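Spike protein S1 (Bat coronavirus HKU9, PDB 5GYQ) probably attaches the virion to the host cell membrane by binding a host receptor, the part modelled being the putative receptor-binding domain of the viral spike. Local coordinates at residues W22-L27 and S63-V68; Y28-D33 and K163-V168. All coordinates share one frame; numbering follows the deposited sequence.

Interaction 1. Residues W22-L27 and S63-V68; sequences WRRYML and SVTLDV
Arg24 takes hold of Asp67 side-on, NE to OD1 at 2.8 Å and NH2 to OD2 at 2.9 Å, a two-pronged salt bridge between the side chains of a non-hydrogen-bonded pair on the antiparallel strands 23-27 and 63-68. Both carboxylate oxygens are met on their syn sides, and the guanidinium and carboxylate planes differ by only 21°. The arginine chain starts with CG turned away from the backbone N (chi1 168°) and bends at chi3, which swings NE back over the strand 63-68; on the way CD passes Thr65 CG2 at 3.6 Å. Trp22 CH2 stands over one guanidinium face, offset toward its rim, while Trp22 CZ3 approaches Asp67 OD1 at 3.4 Å. The indole gets there because CG sits between the backbone N and the carbonyl carbon (chi1 61°).

On the face that carries Tyr25, Leu27, Val64, Leu66 and Val68 the contact is mostly apolar. Leu27 CD1 lies against Val64 CG1 (3.9 Å) and Leu66 CD1 (4.0 Å). Paired backbone bonds join Arg23 with Val68, Tyr25 with Leu66 and Leu27 with Val64. They fasten 23-27, outermost strand of the domain's five-stranded antiparallel sheet, to strand 63-71.

Trp22 also makes a cation-pi contact with Arg126. The two arginine bonds and one with Tyr92 OH, at OD2, limit the rotation of the buried Asp67 carboxylate, and its arginine partner would probably favour the ionised form.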
ATOM      1  N   TRP A  22       2.482  -1.985   8.361  1.00 11.99           N
ATOM      2  CA  TRP A  22       2.530  -1.399   7.021  1.00 13.27           C
ATOM      3  C   TRP A  22       3.178  -0.019   7.040  1.00 14.09           C
ATOM      4  O   TRP A  22       3.086   0.701   8.039  1.00 13.67           O
ATOM      5  CB  TRP A  22       1.126  -1.301   6.418  1.00  7.72           C
ATOM      6  CG  TRP A  22       0.158  -0.434   7.194  1.00 12.61           C
ATOM      7  CD1 TRP A  22      -0.658  -0.828   8.216  1.00 11.22           C
ATOM      8  CD2 TRP A  22      -0.105   0.964   6.991  1.00 12.60           C
ATOM      9  NE1 TRP A  22      -1.405   0.233   8.665  1.00 11.82           N
ATOM     10  CE2 TRP A  22      -1.086   1.345   7.930  1.00 12.89           C
ATOM     11  CE3 TRP A  22       0.390   1.926   6.107  1.00 15.05           C
ATOM     12  CZ2 TRP A  22      -1.575   2.646   8.013  1.00 11.94           C
ATOM     13  CZ3 TRP A  22      -0.099   3.222   6.193  1.00 12.51           C
ATOM     14  CH2 TRP A  22      -1.072   3.569   7.139  1.00 11.15           C
ATOM     15  N   ARG A  23       3.828   0.358   5.942  1.00 13.27           N
ATOM     16  CA  ARG A  23       4.556   1.628   5.933  1.00 19.08           C
ATOM     17  C   ARG A  23       3.978   2.655   4.967  1.00 20.27           C
ATOM     18  O   ARG A  23       3.528   2.317   3.881  1.00 16.87           O
ATOM     19  CB  ARG A  23       6.030   1.387   5.607  1.00 20.70           C
ATOM     20  CG  ARG A  23       6.867   1.033   6.826  1.00 30.74           C
ATOM     21  CD  ARG A  23       7.924   0.001   6.485  1.00 44.00           C
ATOM     22  NE  ARG A  23       9.251   0.382   6.959  1.00 59.67           N
ATOM     23  CZ  ARG A  23      10.270  -0.464   7.066  1.00 63.59           C
ATOM     24  NH1 ARG A  23      10.106  -1.742   6.746  1.00 53.91           N
ATOM     25  NH2 ARG A  23      11.447  -0.039   7.503  1.00 59.39           N
ATOM     26  N   ARG A  24       4.003   3.918   5.377  1.00 17.80           N
ATOM     27  CA  ARG A  24       3.466   5.000   4.561  1.00 16.97           C
ATOM     28  C   ARG A  24       4.560   5.945   4.082  1.00 20.63           C
ATOM     29  O   ARG A  24       5.473   6.283   4.832  1.00 14.56           O
ATOM     30  CB  ARG A  24       2.407   5.782   5.345  1.00 19.43           C
ATOM     31  CG  ARG A  24       1.996   7.107   4.708  1.00 18.95           C
ATOM     32  CD  ARG A  24       0.649   7.569   5.238  1.00 20.57           C
ATOM     33  NE  ARG A  24      -0.426   6.680   4.802  1.00 22.60           N
ATOM     34  CZ  ARG A  24      -1.698   6.802   5.170  1.00 24.19           C
ATOM     35  NH1 ARG A  24      -2.068   7.777   5.990  1.00 21.31           N
ATOM     36  NH2 ARG A  24      -2.602   5.943   4.718  1.00 21.56           N
ATOM     37  N   TYR A  25       4.463   6.358   2.824  1.00 16.77           N
ATOM     38  CA  TYR A  25       5.360   7.361   2.267  1.00 21.10           C
ATOM     39  C   TYR A  25       4.537   8.469   1.625  1.00 25.37           C
ATOM     40  O   TYR A  25       3.699   8.213   0.760  1.00 24.34           O
ATOM     41  CB  TYR A  25       6.316   6.736   1.249  1.00 19.34           C
ATOM     42  CG  TYR A  25       7.118   5.585   1.813  1.00 26.70           C
ATOM     43  CD1 TYR A  25       8.358   5.798   2.399  1.00 27.80           C
ATOM     44  CD2 TYR A  25       6.627   4.284   1.772  1.00 24.24           C
ATOM     45  CE1 TYR A  25       9.090   4.748   2.925  1.00 22.96           C
ATOM     46  CE2 TYR A  25       7.349   3.231   2.294  1.00 22.15           C
ATOM     47  CZ  TYR A  25       8.579   3.467   2.869  1.00 29.49           C
ATOM     48  OH  TYR A  25       9.298   2.415   3.389  1.00 35.48           O
ATOM     49  N   MET A  26       4.764   9.702   2.062  1.00 20.94           N
ATOM     50  CA  MET A  26       3.996  10.828   1.555  1.00 26.90           C
ATOM     51  C   MET A  26       4.781  11.623   0.515  1.00 30.53           C
ATOM     52  O   MET A  26       5.909  12.046   0.758  1.00 31.69           O
ATOM     53  CB  MET A  26       3.563  11.732   2.709  1.00 30.25           C
ATOM     54  CG  MET A  26       2.560  11.080   3.647  1.00 30.70           C
ATOM     55  SD  MET A  26       2.142  12.110   5.067  1.00 76.76           S
ATOM     56  CE  MET A  26       0.780  11.183   5.771  1.00 52.14           C
ATOM     57  N   LEU A  27       4.164  11.804  -0.648  1.00 29.68           N
ATOM     58  CA  LEU A  27       4.738  12.553  -1.759  1.00 27.76           C
ATOM     59  C   LEU A  27       3.981  13.858  -1.962  1.00 30.75           C
ATOM     60  O   LEU A  27       2.764  13.857  -2.195  1.00 28.54           O
ATOM     61  CB  LEU A  27       4.702  11.733  -3.048  1.00 24.36           C
ATOM     62  CG  LEU A  27       5.104  10.261  -2.963  1.00 27.32           C
ATOM     63  CD1 LEU A  27       4.995   9.609  -4.332  1.00 35.62           C
ATOM     64  CD2 LEU A  27       6.508  10.118  -2.407  1.00 37.87           C
ATOM     65  N   SER A  63      -1.433  15.522  -4.197  1.00 31.85           N
ATOM     66  CA  SER A  63      -0.522  14.757  -3.352  1.00 27.86           C
ATOM     67  C   SER A  63      -0.679  13.272  -3.641  1.00 30.19           C
ATOM     68  O   SER A  63      -1.733  12.831  -4.117  1.00 27.67           O
ATOM     69  CB  SER A  63      -0.782  15.031  -1.868  1.00 38.41           C
ATOM     70  OG  SER A  63      -1.930  14.330  -1.421  1.00 36.92           O
ATOM     71  N   VAL A  64       0.367  12.503  -3.353  1.00 29.99           N
ATOM     72  CA  VAL A  64       0.311  11.056  -3.555  1.00 23.27           C
ATOM     73  C   VAL A  64       0.803  10.327  -2.311  1.00 26.77           C
ATOM     74  O   VAL A  64       1.850  10.653  -1.777  1.00 27.75           O
ATOM     75  CB  VAL A  64       1.152  10.614  -4.773  1.00 25.61           C
ATOM     76  CG1 VAL A  64       1.173   9.096  -4.891  1.00 19.67           C
ATOM     77  CG2 VAL A  64       0.612  11.241  -6.049  1.00 32.12           C
ATOM     78  N   THR A  65       0.045   9.344  -1.844  1.00 27.29           N
ATOM     79  CA  THR A  65       0.460   8.561  -0.687  1.00 26.85           C
ATOM     80  C   THR A  65       0.670   7.105  -1.077  1.00 26.04           C
ATOM     81  O   THR A  65      -0.161   6.516  -1.760  1.00 22.38           O
ATOM     82  CB  THR A  65      -0.572   8.648   0.449  1.00 30.60           C
ATOM     83  OG1 THR A  65      -0.791  10.022   0.789  1.00 38.70           O
ATOM     84  CG2 THR A  65      -0.077   7.901   1.678  1.00 27.67           C
ATOM     85  N   LEU A  66       1.791   6.532  -0.650  1.00 15.82           N
ATOM     86  CA  LEU A  66       2.092   5.133  -0.935  1.00 16.98           C
ATOM     87  C   LEU A  66       2.117   4.300   0.338  1.00 15.82           C
ATOM     88  O   LEU A  66       2.980   4.489   1.191  1.00 17.92           O
ATOM     89  CB  LEU A  66       3.438   5.006  -1.651  1.00 15.71           C
ATOM     90  CG  LEU A  66       3.639   5.883  -2.886  1.00 32.18           C
ATOM     91  CD1 LEU A  66       5.063   5.749  -3.412  1.00 28.95           C
ATOM     92  CD2 LEU A  66       2.628   5.532  -3.967  1.00 18.32           C
ATOM     93  N   ASP A  67       1.170   3.378   0.464  1.00 18.04           N
ATOM     94  CA  ASP A  67       1.169   2.460   1.596  1.00 16.45           C
ATOM     95  C   ASP A  67       1.641   1.091   1.144  1.00 15.56           C
ATOM     96  O   ASP A  67       1.083   0.512   0.224  1.00 16.54           O
ATOM     97  CB  ASP A  67      -0.220   2.371   2.221  1.00 15.36           C
ATOM     98  CG  ASP A  67      -0.722   3.714   2.698  1.00 20.02           C
ATOM     99  OD1 ASP A  67       0.115   4.570   3.045  1.00 20.93           O
ATOM    100  OD2 ASP A  67      -1.953   3.916   2.729  1.00 18.12           O
ATOM    101  N   VAL A  68       2.669   0.568   1.792  1.00 11.07           N
ATOM    102  CA  VAL A  68       3.277  -0.673   1.336  1.00  9.73           C
ATOM    103  C   VAL A  68       3.243  -1.748   2.416  1.00 13.59           C
ATOM    104  O   VAL A  68       3.541  -1.485   3.594  1.00 13.02           O
ATOM    105  CB  VAL A  68       4.728  -0.440   0.885  1.00  9.03           C
ATOM    106  CG1 VAL A  68       5.357  -1.736   0.408  1.00 12.68           C
ATOM    107  CG2 VAL A  68       4.769   0.605  -0.225  1.00 13.08           C
TER

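Interaction 2. Residues Y28-D33 and K163-V168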
ATOM      1  N   TYR A  28       4.715  14.964  -1.885  1.00 30.11           N
ATOM      2  CA  TYR A  28       4.132  16.297  -1.965  1.00 39.70           C
ATOM      3  C   TYR A  28       5.112  17.292  -2.584  1.00 43.86           C
ATOM      4  O   TYR A  28       6.292  17.303  -2.230  1.00 43.51           O
ATOM      5  CB  TYR A  28       3.709  16.769  -0.571  1.00 35.51           C
ATOM      6  CG  TYR A  28       3.104  18.151  -0.543  1.00 46.77           C
ATOM      7  CD1 TYR A  28       3.872  19.260  -0.213  1.00 54.09           C
ATOM      8  CD2 TYR A  28       1.765  18.349  -0.850  1.00 51.29           C
ATOM      9  CE1 TYR A  28       3.322  20.527  -0.189  1.00 53.64           C
ATOM     10  CE2 TYR A  28       1.206  19.613  -0.829  1.00 52.03           C
ATOM     11  CZ  TYR A  28       1.990  20.698  -0.498  1.00 56.90           C
ATOM     12  OH  TYR A  28       1.442  21.960  -0.475  1.00 69.26           O
ATOM     13  N   ASP A  29       4.614  18.116  -3.506  1.00 38.28           N
ATOM     14  CA  ASP A  29       5.402  19.173  -4.146  1.00 39.13           C
ATOM     15  C   ASP A  29       6.704  18.634  -4.738  1.00 34.09           C
ATOM     16  O   ASP A  29       7.793  19.049  -4.340  1.00 35.55           O
ATOM     17  CB  ASP A  29       5.699  20.292  -3.139  1.00 47.57           C
ATOM     18  CG  ASP A  29       6.245  21.554  -3.795  1.00 56.90           C
ATOM     19  OD1 ASP A  29       6.819  22.396  -3.070  1.00 48.25           O
ATOM     20  OD2 ASP A  29       6.103  21.708  -5.027  1.00 46.98           O
ATOM     21  N   CYS A  30       6.588  17.709  -5.687  1.00 38.35           N
ATOM     22  CA  CYS A  30       7.768  17.044  -6.230  1.00 27.28           C
ATOM     23  C   CYS A  30       7.534  16.321  -7.557  1.00 28.55           C
ATOM     24  O   CYS A  30       6.396  16.127  -8.002  1.00 32.49           O
ATOM     25  CB  CYS A  30       8.311  16.037  -5.214  1.00 37.93           C
ATOM     26  SG  CYS A  30       7.231  14.602  -4.957  1.00 37.44           S
ATOM     27  N   VAL A  31       8.640  15.925  -8.176  1.00 30.89           N
ATOM     28  CA  VAL A  31       8.616  15.078  -9.359  1.00 29.90           C
ATOM     29  C   VAL A  31       8.856  13.635  -8.927  1.00 35.13           C
ATOM     30  O   VAL A  31       9.801  13.348  -8.194  1.00 32.76           O
ATOM     31  CB  VAL A  31       9.676  15.506 -10.391  1.00 32.99           C
ATOM     32  CG1 VAL A  31       9.544  14.685 -11.657  1.00 30.38           C
ATOM     33  CG2 VAL A  31       9.542  16.986 -10.705  1.00 31.99           C
ATOM     34  N   PHE A  32       7.993  12.733  -9.380  1.00 36.52           N
ATOM     35  CA  PHE A  32       8.027  11.347  -8.940  1.00 34.44           C
ATOM     36  C   PHE A  32       7.987  10.387 -10.123  1.00 37.21           C
ATOM     37  O   PHE A  32       7.218  10.579 -11.062  1.00 39.72           O
ATOM     38  CB  PHE A  32       6.858  11.070  -7.989  1.00 33.07           C
ATOM     39  CG  PHE A  32       6.784   9.648  -7.512  1.00 35.34           C
ATOM     40  CD1 PHE A  32       5.708   8.843  -7.852  1.00 36.48           C
ATOM     41  CD2 PHE A  32       7.788   9.116  -6.721  1.00 33.29           C
ATOM     42  CE1 PHE A  32       5.636   7.534  -7.412  1.00 30.90           C
ATOM     43  CE2 PHE A  32       7.722   7.806  -6.279  1.00 33.72           C
ATOM     44  CZ  PHE A  32       6.645   7.016  -6.625  1.00 32.77           C
ATOM     45  N   ASP A  33       8.824   9.358 -10.076  1.00 35.96           N
ATOM     46  CA  ASP A  33       8.847   8.349 -11.128  1.00 39.76           C
ATOM     47  C   ASP A  33       7.845   7.241 -10.822  1.00 34.65           C
ATOM     48  O   ASP A  33       8.157   6.286 -10.113  1.00 32.53           O
ATOM     49  CB  ASP A  33      10.255   7.772 -11.292  1.00 36.30           C
ATOM     50  CG  ASP A  33      10.367   6.831 -12.481  1.00 48.01           C
ATOM     51  OD1 ASP A  33      11.371   6.091 -12.562  1.00 50.28           O
ATOM     52  OD2 ASP A  33       9.453   6.828 -13.334  1.00 47.12           O
ATOM     53  N   LYS A 163       2.323  23.581  -6.571  1.00 64.28           N
ATOM     54  CA  LYS A 163       2.882  22.549  -5.700  1.00 62.34           C
ATOM     55  C   LYS A 163       2.155  21.223  -5.897  1.00 53.24           C
ATOM     56  O   LYS A 163       1.283  20.849  -5.110  1.00 54.02           O
ATOM     57  CB  LYS A 163       2.820  22.987  -4.237  1.00 61.62           C
ATOM     58  CG  LYS A 163       3.499  24.320  -3.976  1.00 64.53           C
ATOM     59  CD  LYS A 163       3.048  24.917  -2.656  1.00 82.28           C
ATOM     60  CE  LYS A 163       3.488  26.366  -2.529  1.00 79.03           C
ATOM     61  NZ  LYS A 163       2.909  27.013  -1.320  1.00 76.18           N
ATOM     62  N   LEU A 164       2.521  20.522  -6.963  1.00 42.74           N
ATOM     63  CA  LEU A 164       1.884  19.262  -7.313  1.00 37.37           C
ATOM     64  C   LEU A 164       2.899  18.128  -7.340  1.00 36.66           C
ATOM     65  O   LEU A 164       4.108  18.360  -7.272  1.00 34.93           O
ATOM     66  CB  LEU A 164       1.195  19.372  -8.674  1.00 39.61           C
ATOM     67  CG  LEU A 164       0.205  20.524  -8.856  1.00 47.85           C
ATOM     68  CD1 LEU A 164      -0.333  20.543 -10.280  1.00 41.89           C
ATOM     69  CD2 LEU A 164      -0.929  20.430  -7.846  1.00 44.84           C
ATOM     70  N   VAL A 165       2.397  16.901  -7.430  1.00 30.74           N
ATOM     71  CA  VAL A 165       3.246  15.746  -7.672  1.00 32.84           C
ATOM     72  C   VAL A 165       3.133  15.354  -9.142  1.00 35.33           C
ATOM     73  O   VAL A 165       2.082  14.887  -9.585  1.00 27.28           O
ATOM     74  CB  VAL A 165       2.865  14.550  -6.784  1.00 30.73           C
ATOM     75  CG1 VAL A 165       3.811  13.384  -7.043  1.00 31.51           C
ATOM     76  CG2 VAL A 165       2.885  14.950  -5.320  1.00 30.07           C
ATOM     77  N   CYS A 166       4.207  15.553  -9.899  1.00 35.12           N
ATOM     78  CA  CYS A 166       4.168  15.281 -11.336  1.00 28.92           C
ATOM     79  C   CYS A 166       5.075  14.119 -11.736  1.00 29.75           C
ATOM     80  O   CYS A 166       6.169  13.970 -11.202  1.00 35.57           O
ATOM     81  CB  CYS A 166       4.546  16.541 -12.120  1.00 37.55           C
ATOM     82  SG  CYS A 166       3.262  17.822 -12.134  1.00 53.13           S
ATOM     83  N   PRO A 167       4.621  13.291 -12.689  1.00 24.93           N
ATOM     84  CA  PRO A 167       5.384  12.116 -13.125  1.00 32.60           C
ATOM     85  C   PRO A 167       6.593  12.473 -13.990  1.00 34.27           C
ATOM     86  O   PRO A 167       6.644  13.570 -14.545  1.00 35.99           O
ATOM     87  CB  PRO A 167       4.361  11.322 -13.935  1.00 31.10           C
ATOM     88  CG  PRO A 167       3.442  12.363 -14.475  1.00 31.71           C
ATOM     89  CD  PRO A 167       3.338  13.410 -13.402  1.00 26.75           C
ATOM     90  N   VAL A 168       7.550  11.554 -14.096  1.00 37.22           N
ATOM     91  CA  VAL A 168       8.694  11.753 -14.981  1.00 42.37           C
ATOM     92  C   VAL A 168       8.418  11.113 -16.337  1.00 39.65           C
ATOM     93  O   VAL A 168       7.657  10.148 -16.438  1.00 44.48           O
ATOM     94  CB  VAL A 168      10.008  11.172 -14.388  1.00 45.10           C
ATOM     95  CG1 VAL A 168      10.058  11.371 -12.885  1.00 44.54           C
ATOM     96  CG2 VAL A 168      10.183   9.701 -14.748  1.00 47.31           C
TER
HETATM   97  O   HOH W   1       1.955  18.628  -4.039  1.00 44.62           O
HETATM   98  O   HOH W   2       6.519   8.492 -14.183  1.00 32.82           O
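Val31 and Val168 meet through their CG1 methyls, 3.6 Å apart: Val31 sets CG1 opposite its backbone N (chi1 -175°), whereas Val168 puts its own CG1 beside the N and leaves CG2 to approach Asp33 OD2 at 3.3 Å. Asp33 crosses the Val168 side chain at a slant, and its OD2 also makes a weak bond to Thr35 OG1. Water 2 donates to Val168 O and, weakly, to Asp33 OD2.

Across the other face, Val165 divides its two methyls: CG1 lies 3.9 Å from Phe32 CB and also near Cys30 SG, and CG2 packs on Tyr28 CA. Between these faces the backbones run parallel, the short strands 30-32 and 165-167 lying 34° apart. Leu164 O accepts from Cys30 N, Cys30 O from Cys166 N, and Cys166 O from Phe32 N at 2.9 Å; the last bond, Val168 N to Phe32 O, is weak.

At the opposite end water 1 joins the two chains, accepting from Asp29 N at 2.8 Å and donating to Lys163 O at 2.6 Å. Asp29 crosses the poorly ordered Lys163 obliquely, Asp29 OD2 lying 3.4 Å from Lys163 CA, and Gln3 NE2 bonds both that OD2 and Leu164 O.

Strand 30-32 is the middle one of a three-stranded parallel sheet, with 4-5 and 165-167 on its flanks. Disulfides tie Cys30 to Cys6 and Cys166 to Cys60, while Val165 rests on Val64 of strand 63-71, joining this small sheet to the five-stranded antiparallel one.

Residue 27 is followed directly by 28, so one continuous piece of chain first edges the antiparallel sheet in interaction 1 and then enters the small parallel sheet in interaction 2. Their centres are about 13 Å apart, and side chains and one backbone carbonyl meet at the join: Leu27 CD1 reaches Phe32 CG at 3.6 Å, Leu66 CD1 meets Phe32 CZ at 3.8 Å, and Val165 CG2 lies 3.3 Å from Leu27 O. The segments alternate along the sequence, and 163-168, near the C-terminus, lies beside the early strand 30-32. The bound glycan is remote, with the Trp22 side chain about 14 Å from an N-acetylglucosamine.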